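Local coordinates for protein tonb-dependent siderophore receptor (Acinetobacter baumannii, PDB 5FP1) that probably serves as an outer-membrane receptor for iron-carrying siderophores, taking part in the first step of TonB-dependent iron uptake, at residues R84-G89 and M618-K623; R262-Q267 and G363-I368; S593-N598 and G652-T657. All blocks are in the same frame, centred on the assembly; numbering follows the deposited sequence.

How the contacts relate
Following the chain from the N terminus, contact 1 opens first, in the plug at 84-89, and closes last but one, at 618-623. It ties the plug to a loop of the barrel. Contact 2, between 262-267 and 363-368, lies wholly within that span and joins two barrel strands; the nearest atoms of the two contacts are about 10 Å apart. Contact 3 opens at 593-598, before contact 1 has closed, and ends at 652-657, so these two cross. They also touch: M618 N probably hydrogen-bonds to S593 OG, and P619 packs on G652. Contact 2 stands about 32 Å from contact 3, measured between centres.

Contact 1. Residues R84-G89 and M618-K623; sequences RPFIRG and MPNVPK
F86 and N620 meet with the aromatic ring lying under the asparagine. N620 CB sits over the centre of one ring face, 4.0 Å from the F86 centroid and 11° off the ring normal. This is a CH-pi contact. The amide beyond it is tilted, its plane 35° from that of the ring. N620 OD1 lies over the same face, toward F86 CZ at 3.9 Å. The N620 ND2 end is held by A696 O, which helps fix the rotation of the amide. F86 CG lies anti to its carbonyl carbon (chi1 -77°), and this sends the ring toward the barrel loop.

G89 is the second point of touch. It has a left-handed backbone and no side chain, and two hydrophobic groups come close to it. M618 is extended until its last bend, at chi3, which leaves CE 3.4 Å from G89 O. V621 CG1 reaches G89 CA at 4.0 Å.

Two waters do the polar work between the backbones. One accepts from G89 N at 2.9 Å and donates to N620 O. The other donates to G89 O at 2.8 Å and also to P619 O. Nearby, R88 turns away from the barrel loop and forms salt bridges with E571 and E524 of the barrel wall.

The plug of a TonB-dependent receptor fills its barrel, and this is one of the places where the two meet. Between these segments the direct contacts are van der Waals and CH-pi, while both polar links run through water. The result is an interface held by nonpolar contact and bridging waters, without direct polar bonds between the segments. The water bridges satisfy both G89 N and G89 O at a buried position.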
loop_
_atom_site.group_PDB
_atom_site.type_symbol
_atom_site.label_atom_id
_atom_site.label_comp_id
_atom_site.label_asym_id
_atom_site.label_seq_id
_atom_site.Cartn_x
_atom_site.Cartn_y
_atom_site.Cartn_z
ATOM N N ARG A 84 1.662 3.144 3.240
ATOM C CA ARG A 84 2.528 2.206 3.993
ATOM C C ARG A 84 1.736 0.988 4.468
ATOM O O ARG A 84 1.422 0.865 5.650
ATOM C CB ARG A 84 3.149 2.893 5.221
ATOM C CG ARG A 84 3.975 4.143 4.966
ATOM C CD ARG A 84 4.727 4.581 6.234
ATOM N NE ARG A 84 5.721 3.549 6.549
ATOM C CZ ARG A 84 5.880 2.948 7.728
ATOM N NH1 ARG A 84 5.234 3.353 8.811
ATOM N NH2 ARG A 84 6.758 1.972 7.837
ATOM N N PRO A 85 1.386 0.091 3.556
ATOM C CA PRO A 85 0.504 -1.003 3.982
ATOM C C PRO A 85 1.274 -2.119 4.667
ATOM O O PRO A 85 2.302 -2.572 4.155
ATOM C CB PRO A 85 -0.089 -1.516 2.682
ATOM C CG PRO A 85 0.341 -0.541 1.614
ATOM C CD PRO A 85 1.599 0.090 2.110
ATOM N N PHE A 86 0.734 -2.590 5.789
ATOM C CA PHE A 86 1.224 -3.778 6.457
ATOM C C PHE A 86 0.321 -4.974 6.123
ATOM O O PHE A 86 -0.912 -4.861 6.191
ATOM C CB PHE A 86 1.266 -3.523 7.972
ATOM C CG PHE A 86 2.422 -2.700 8.394
ATOM C CD1 PHE A 86 2.461 -1.332 8.121
ATOM C CD2 PHE A 86 3.503 -3.281 9.031
ATOM C CE1 PHE A 86 3.552 -0.563 8.502
ATOM C CE2 PHE A 86 4.589 -2.512 9.433
ATOM C CZ PHE A 86 4.614 -1.155 9.168
ATOM N N ILE A 87 0.938 -6.080 5.730
ATOM C CA ILE A 87 0.233 -7.292 5.374
ATOM C C ILE A 87 0.747 -8.407 6.274
ATOM O O ILE A 87 1.971 -8.661 6.369
ATOM C CB ILE A 87 0.430 -7.665 3.902
ATOM C CG1 ILE A 87 0.044 -6.488 2.997
ATOM C CG2 ILE A 87 -0.419 -8.860 3.529
ATOM C CD1 ILE A 87 0.403 -6.741 1.543
ATOM N N ARG A 88 -0.186 -9.033 6.973
ATOM C CA ARG A 88 0.134 -10.036 7.998
ATOM C C ARG A 88 1.248 -9.584 8.949
ATOM O O ARG A 88 2.098 -10.382 9.353
ATOM C CB ARG A 88 0.497 -11.370 7.340
ATOM C CG ARG A 88 -0.661 -12.046 6.614
ATOM C CD ARG A 88 -0.244 -13.431 6.095
ATOM N NE ARG A 88 -1.355 -14.116 5.431
ATOM C CZ ARG A 88 -1.276 -15.312 4.857
ATOM N NH1 ARG A 88 -0.138 -15.977 4.839
ATOM N NH2 ARG A 88 -2.333 -15.820 4.267
ATOM N N GLY A 89 1.236 -8.309 9.338
ATOM C CA GLY A 89 2.210 -7.811 10.294
ATOM C C GLY A 89 3.500 -7.236 9.731
ATOM O O GLY A 89 4.357 -6.754 10.493
ATOM N N MET A 618 2.869 -7.663 17.986
ATOM C CA MET A 618 3.481 -6.816 16.985
ATOM C C MET A 618 2.648 -5.555 16.735
ATOM O O MET A 618 1.402 -5.602 16.680
ATOM C CB MET A 618 3.671 -7.586 15.673
ATOM C CG MET A 618 4.688 -8.714 15.780
ATOM S SD MET A 618 4.773 -9.779 14.322
ATOM C CE MET A 618 5.368 -8.588 13.115
ATOM N N PRO A 619 3.331 -4.430 16.547
ATOM C CA PRO A 619 2.636 -3.217 16.150
ATOM C C PRO A 619 2.044 -3.321 14.765
ATOM O O PRO A 619 2.448 -4.173 13.953
ATOM C CB PRO A 619 3.736 -2.135 16.161
ATOM C CG PRO A 619 5.039 -2.848 16.191
ATOM C CD PRO A 619 4.800 -4.287 16.561
ATOM N N ASN A 620 1.063 -2.467 14.505
ATOM C CA ASN A 620 0.457 -2.373 13.206
ATOM C C ASN A 620 -0.200 -3.685 12.765
ATOM O O ASN A 620 -0.286 -3.974 11.569
ATOM C CB ASN A 620 1.502 -1.882 12.200
ATOM C CG ASN A 620 2.269 -0.668 12.714
ATOM O OD1 ASN A 620 3.486 -0.714 12.893
ATOM N ND2 ASN A 620 1.549 0.396 13.035
ATOM N N VAL A 621 -0.658 -4.468 13.737
ATOM C CA VAL A 621 -1.500 -5.626 13.451
ATOM C C VAL A 621 -2.549 -5.915 14.508
ATOM O O VAL A 621 -2.266 -6.091 15.701
ATOM C CB VAL A 621 -0.704 -6.914 13.046
ATOM C CG1 VAL A 621 0.547 -7.085 13.829
ATOM C CG2 VAL A 621 -1.556 -8.169 13.224
ATOM N N PRO A 622 -3.810 -5.950 14.074
ATOM C CA PRO A 622 -4.886 -6.242 15.004
ATOM C C PRO A 622 -5.030 -7.733 15.217
ATOM O O PRO A 622 -4.774 -8.524 14.300
ATOM C CB PRO A 622 -6.114 -5.721 14.282
ATOM C CG PRO A 622 -5.786 -5.950 12.815
ATOM C CD PRO A 622 -4.298 -5.734 12.707
ATOM N N LYS A 623 -5.464 -8.123 16.409
ATOM C CA LYS A 623 -5.693 -9.539 16.677
ATOM C C LYS A 623 -6.839 -10.095 15.831
ATOM O O LYS A 623 -6.827 -11.272 15.452
ATOM C CB LYS A 623 -6.008 -9.747 18.156
ATOM C CG LYS A 623 -5.669 -11.134 18.658
ATOM C CD LYS A 623 -5.525 -11.148 20.170
ATOM C CE LYS A 623 -4.282 -10.406 20.619
ATOM N NZ LYS A 623 -4.383 -10.042 22.060
HETATM O O HOH W 1 -0.812 -6.187 9.367
HETATM O O HOH W 2 4.542 -5.096 12.703
#

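Contact 2. Residues R262-Q267 and G363-I368; sequences RDFQKQ and GGYNII. With C8E ((hydroxyethyloxy)tri(ethyloxy)octane), chain D.
Y365 reaches out to F264, and its CB already points that way. With CG anti to the carbonyl carbon (chi1 -70°), the ring carries on toward F264. Beyond it, CE2 meets F264 CZ at 3.8 Å. Y365 CZ lies 3.9 Å from the same F264 CZ. The F264 ring turns its edge to the tyrosine face, with the planes 80° apart and the centroids 5.8 Å apart. This is an offset edge-to-face pair. At the tip, Y365 OH is 3.8 Å from F264 CZ, near the plane of the phenylalanine ring. The hydroxyl has its polar partner in D298 OD1, to which it hydrogen-bonds.

Just before F264, R262 forms a side-on salt bridge with D263, NE and NH2 both donating to OD1.

The detergent C8E lies close by, with its C4 3.8 Å from G363 CA. F264 and Y365 come from strands 264-279 and 346-368. Between them in the barrel wall run strands 284-304 and 315-341. F264 packs on D298 and V300 of the first, and Y365 on I324 of the second. Y365 also touches L406 of strand 405-428. The aromatic pair thus reaches across two intervening strands, from the start of 264-279 to near the end of 346-368.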
loop_
_atom_site.group_PDB
_atom_site.type_symbol
_atom_site.label_atom_id
_atom_site.label_comp_id
_atom_site.label_asym_id
_atom_site.label_seq_id
_atom_site.Cartn_x
_atom_site.Cartn_y
_atom_site.Cartn_z
ATOM N N ARG A 262 2.509 26.911 6.613
ATOM C CA ARG A 262 3.863 26.335 6.515
ATOM C C ARG A 262 3.897 25.009 5.722
ATOM O O ARG A 262 4.806 24.761 4.924
ATOM C CB ARG A 262 4.392 26.050 7.904
ATOM C CG ARG A 262 5.843 25.620 7.937
ATOM C CD ARG A 262 6.240 25.062 9.276
ATOM N NE ARG A 262 5.614 23.778 9.574
ATOM C CZ ARG A 262 5.792 23.088 10.699
ATOM N NH1 ARG A 262 6.560 23.560 11.676
ATOM N NH2 ARG A 262 5.206 21.908 10.847
ATOM N N ASP A 263 2.930 24.152 6.014
ATOM C CA ASP A 263 2.936 22.750 5.598
ATOM C C ASP A 263 2.426 22.631 4.161
ATOM O O ASP A 263 1.613 23.440 3.710
ATOM C CB ASP A 263 2.011 21.923 6.488
ATOM C CG ASP A 263 2.475 21.836 7.950
ATOM O OD1 ASP A 263 3.647 22.154 8.285
ATOM O OD2 ASP A 263 1.645 21.376 8.755
ATOM N N PHE A 264 2.885 21.617 3.451
ATOM C CA PHE A 264 2.437 21.384 2.074
ATOM C C PHE A 264 2.890 19.994 1.661
ATOM O O PHE A 264 3.780 19.409 2.276
ATOM C CB PHE A 264 3.014 22.431 1.094
ATOM C CG PHE A 264 4.528 22.428 1.041
ATOM C CD1 PHE A 264 5.211 21.602 0.151
ATOM C CD2 PHE A 264 5.258 23.217 1.899
ATOM C CE1 PHE A 264 6.601 21.560 0.149
ATOM C CE2 PHE A 264 6.639 23.207 1.869
ATOM C CZ PHE A 264 7.305 22.365 1.012
ATOM N N GLN A 265 2.300 19.480 0.598
ATOM C CA GLN A 265 2.844 18.291 -0.031
ATOM C C GLN A 265 2.499 18.295 -1.486
ATOM O O GLN A 265 1.340 18.463 -1.864
ATOM C CB GLN A 265 2.314 17.011 0.635
ATOM C CG GLN A 265 2.830 15.706 0.014
ATOM C CD GLN A 265 2.860 14.557 1.022
ATOM O OE1 GLN A 265 2.015 14.485 1.921
ATOM N NE2 GLN A 265 3.868 13.667 0.897
ATOM N N LYS A 266 3.518 18.085 -2.293
ATOM C CA LYS A 266 3.370 18.015 -3.729
ATOM C C LYS A 266 4.044 16.752 -4.253
ATOM O O LYS A 266 5.244 16.531 -4.061
ATOM C CB LYS A 266 4.033 19.241 -4.365
ATOM C CG LYS A 266 3.351 20.556 -4.004
ATOM C CD LYS A 266 4.268 21.753 -4.257
ATOM C CE LYS A 266 3.526 23.054 -3.990
ATOM N NZ LYS A 266 4.346 24.243 -4.359
ATOM N N GLN A 267 3.248 15.889 -4.862
ATOM C CA GLN A 267 3.762 14.686 -5.467
ATOM C C GLN A 267 3.582 14.798 -6.965
ATOM O O GLN A 267 2.579 15.338 -7.456
ATOM C CB GLN A 267 3.015 13.463 -4.916
ATOM C CG GLN A 267 3.110 13.338 -3.400
ATOM C CD GLN A 267 2.620 12.015 -2.859
ATOM O OE1 GLN A 267 1.747 11.368 -3.432
ATOM N NE2 GLN A 267 3.183 11.603 -1.743
ATOM N N GLY A 363 16.699 15.283 -0.216
ATOM C CA GLY A 363 17.017 16.409 0.661
ATOM C C GLY A 363 15.868 16.635 1.633
ATOM O O GLY A 363 14.905 15.819 1.729
ATOM N N GLY A 364 15.922 17.769 2.307
ATOM C CA GLY A 364 14.858 18.164 3.218
ATOM C C GLY A 364 14.987 19.641 3.445
ATOM O O GLY A 364 15.789 20.319 2.759
ATOM N N TYR A 365 14.241 20.153 4.412
ATOM C CA TYR A 365 14.206 21.601 4.655
ATOM C C TYR A 365 14.873 21.973 5.949
ATOM O O TYR A 365 14.692 21.296 6.983
ATOM C CB TYR A 365 12.775 22.161 4.604
ATOM C CG TYR A 365 12.201 22.157 3.204
ATOM C CD1 TYR A 365 12.520 23.156 2.287
ATOM C CD2 TYR A 365 11.362 21.135 2.783
ATOM C CE1 TYR A 365 12.011 23.140 1.002
ATOM C CE2 TYR A 365 10.847 21.120 1.511
ATOM C CZ TYR A 365 11.183 22.113 0.615
ATOM O OH TYR A 365 10.671 22.037 -0.660
ATOM N N ASN A 366 15.714 23.006 5.869
ATOM C CA ASN A 366 16.112 23.750 7.066
ATOM C C ASN A 366 15.079 24.842 7.322
ATOM O O ASN A 366 14.491 25.397 6.378
ATOM C CB ASN A 366 17.482 24.396 6.895
ATOM C CG ASN A 366 18.620 23.396 6.980
ATOM O OD1 ASN A 366 18.534 22.381 7.660
ATOM N ND2 ASN A 366 19.709 23.710 6.306
ATOM N N ILE A 367 14.874 25.138 8.599
ATOM C CA ILE A 367 14.044 26.247 9.041
ATOM C C ILE A 367 14.982 27.319 9.612
ATOM O O ILE A 367 15.846 27.002 10.416
ATOM C CB ILE A 367 13.092 25.801 10.156
ATOM C CG1 ILE A 367 12.581 24.375 9.877
ATOM C CG2 ILE A 367 11.945 26.771 10.255
ATOM C CD1 ILE A 367 12.261 23.589 11.147
ATOM N N ILE A 368 14.806 28.565 9.179
ATOM C CA ILE A 368 15.720 29.652 9.545
ATOM C C ILE A 368 14.886 30.793 10.106
ATOM O O ILE A 368 13.942 31.240 9.463
ATOM C CB ILE A 368 16.534 30.131 8.337
ATOM C CG1 ILE A 368 17.239 28.934 7.669
ATOM C CG2 ILE A 368 17.553 31.196 8.760
ATOM C CD1 ILE A 368 18.020 29.273 6.433
HETATM C C1 C8E D . 15.562 16.322 -5.196
HETATM C C2 C8E D . 16.282 16.424 -3.867
HETATM C C3 C8E D . 17.037 17.747 -3.825
HETATM C C4 C8E D . 16.800 18.483 -2.522
HETATM C C5 C8E D . 17.950 19.415 -2.174
HETATM C C6 C8E D . 18.238 20.439 -3.257
HETATM C C7 C8E D . 19.367 21.343 -2.793
HETATM C C8 C8E D . 19.100 22.807 -3.102
HETATM O O9 C8E D . 20.209 23.566 -2.612
#

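Contact 3. Residues S593-N598 and G652-T657; sequences SELTKN and GDVANT
The carbonyl oxygen of D653, just before the V654 that meets L595 and N598, is gripped twice by N656. N656 N donates to D653 O at 2.9 Å and closes the type I turn from D653 to N656. N656 ND2 donates to the same oxygen at 3.0 Å, coming in nearly along the C=O axis and within the plane of its own amide. The D653 carboxylate binds T657, just after the turn. T657 OG1 donates to the syn lone pair of D653 OD2 at 2.6 Å, and T657 N donates to D653 OD1.

V654 projects from this turn. Its CG1 is anti to the backbone N (chi1 164°), and that branch meets two partners of the other segment. L595 CD1 is 4.0 Å from V654 CG1. L595 CD1 also lies 3.9 Å from V654 O, so it touches backbone as well as side chain. The N598 and V654 side chains approach each other from opposite directions, with N598 OD1 4.0 Å from V654 CG1. That is a van der Waals approach.

L595 is the centre of an inverse gamma turn at the end of strand 582-597. T596 and K597 form a classic beta bulge against E564 on strand 558-575. V654 O is bonded to N616 ND2, and N656 ND2 also reaches Q617 O, which ties the turn to the loop before strand 624-635.

Hydrogen bonds inside 652-657 help set its shape, and N616 and Q617 add outside ties. The meeting with 593-598 is van der Waals packing about V654, with no direct polar bond. Chemically, a hydrogen-bonded turn presents the V654 side chain to L595 and N598 at the end of strand 582-597.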
loop_
_atom_site.group_PDB
_atom_site.type_symbol
_atom_site.label_atom_id
_atom_site.label_comp_id
_atom_site.label_asym_id
_atom_site.label_seq_id
_atom_site.Cartn_x
_atom_site.Cartn_y
_atom_site.Cartn_z
ATOM N N SER A 593 0.049 -12.332 16.722
ATOM C CA SER A 593 1.394 -11.881 16.392
ATOM C C SER A 593 2.261 -11.888 17.624
ATOM O O SER A 593 1.785 -11.683 18.714
ATOM C CB SER A 593 1.364 -10.461 15.765
ATOM O OG SER A 593 0.849 -9.486 16.666
ATOM N N GLU A 594 3.561 -12.058 17.432
ATOM C CA GLU A 594 4.479 -12.101 18.536
ATOM C C GLU A 594 5.848 -11.586 18.154
ATOM O O GLU A 594 6.476 -12.038 17.189
ATOM C CB GLU A 594 4.602 -13.542 19.056
ATOM C CG GLU A 594 5.542 -13.690 20.214
ATOM C CD GLU A 594 5.792 -15.158 20.523
ATOM O OE1 GLU A 594 6.705 -15.785 19.934
ATOM O OE2 GLU A 594 5.011 -15.689 21.301
ATOM N N LEU A 595 6.317 -10.644 18.954
ATOM C CA LEU A 595 7.669 -10.148 18.859
ATOM C C LEU A 595 8.551 -11.066 19.694
ATOM O O LEU A 595 8.843 -10.785 20.849
ATOM C CB LEU A 595 7.736 -8.737 19.427
ATOM C CG LEU A 595 6.985 -7.684 18.613
ATOM C CD1 LEU A 595 6.772 -6.424 19.449
ATOM C CD2 LEU A 595 7.779 -7.385 17.350
ATOM N N THR A 596 8.919 -12.187 19.108
ATOM C CA THR A 596 9.559 -13.284 19.841
ATOM C C THR A 596 10.896 -12.892 20.459
ATOM O O THR A 596 11.186 -13.179 21.621
ATOM C CB THR A 596 9.786 -14.469 18.891
ATOM O OG1 THR A 596 8.559 -14.744 18.183
ATOM C CG2 THR A 596 10.236 -15.721 19.693
ATOM N N LYS A 597 11.712 -12.218 19.674
ATOM C CA LYS A 597 13.013 -11.817 20.124
ATOM C C LYS A 597 13.354 -10.433 19.580
ATOM O O LYS A 597 13.448 -10.224 18.360
ATOM C CB LYS A 597 14.015 -12.874 19.656
ATOM C CG LYS A 597 15.424 -12.654 20.119
ATOM C CD LYS A 597 16.300 -13.822 19.707
ATOM C CE LYS A 597 17.770 -13.489 19.892
ATOM N NZ LYS A 597 18.601 -14.415 19.073
ATOM N N ASN A 598 13.525 -9.485 20.493
ATOM C CA ASN A 598 13.802 -8.087 20.142
ATOM C C ASN A 598 15.252 -7.725 20.367
ATOM O O ASN A 598 15.935 -8.357 21.178
ATOM C CB ASN A 598 12.926 -7.186 21.021
ATOM C CG ASN A 598 11.449 -7.389 20.755
ATOM O OD1 ASN A 598 10.983 -7.159 19.636
ATOM N ND2 ASN A 598 10.710 -7.839 21.758
ATOM N N GLY A 652 1.092 0.796 18.335
ATOM C CA GLY A 652 2.128 1.476 17.597
ATOM C C GLY A 652 3.524 1.025 17.954
ATOM O O GLY A 652 4.416 1.069 17.109
ATOM N N ASP A 653 3.734 0.590 19.193
ATOM C CA ASP A 653 5.095 0.350 19.649
ATOM C C ASP A 653 5.392 -1.089 20.146
ATOM O O ASP A 653 4.501 -1.815 20.556
ATOM C CB ASP A 653 5.455 1.357 20.747
ATOM C CG ASP A 653 4.565 1.241 21.974
ATOM O OD1 ASP A 653 3.413 0.730 21.878
ATOM O OD2 ASP A 653 5.009 1.705 23.051
ATOM N N VAL A 654 6.677 -1.442 20.095
ATOM C CA VAL A 654 7.207 -2.707 20.577
ATOM C C VAL A 654 6.848 -2.896 22.042
ATOM O O VAL A 654 6.442 -3.987 22.465
ATOM C CB VAL A 654 8.739 -2.764 20.345
ATOM C CG1 VAL A 654 9.382 -3.875 21.165
ATOM C CG2 VAL A 654 9.016 -2.970 18.860
ATOM N N ALA A 655 6.894 -1.814 22.803
ATOM C CA ALA A 655 6.582 -1.885 24.225
ATOM C C ALA A 655 5.102 -2.113 24.492
ATOM O O ALA A 655 4.726 -2.391 25.624
ATOM C CB ALA A 655 7.062 -0.621 24.939
ATOM N N ASN A 656 4.257 -1.939 23.473
ATOM C CA ASN A 656 2.818 -2.112 23.591
ATOM C C ASN A 656 2.243 -1.146 24.667
ATOM O O ASN A 656 1.441 -1.555 25.503
ATOM C CB ASN A 656 2.385 -3.552 23.961
ATOM C CG ASN A 656 2.558 -4.603 22.836
ATOM O OD1 ASN A 656 2.183 -5.758 23.037
ATOM N ND2 ASN A 656 3.124 -4.235 21.696
ATOM N N THR A 657 2.656 0.114 24.635
ATOM C CA THR A 657 2.139 1.147 25.543
ATOM C C THR A 657 1.389 2.272 24.826
ATOM O O THR A 657 0.780 3.129 25.467
ATOM C CB THR A 657 3.291 1.813 26.317
ATOM O OG1 THR A 657 4.209 2.440 25.413
ATOM C CG2 THR A 657 4.048 0.796 27.144
#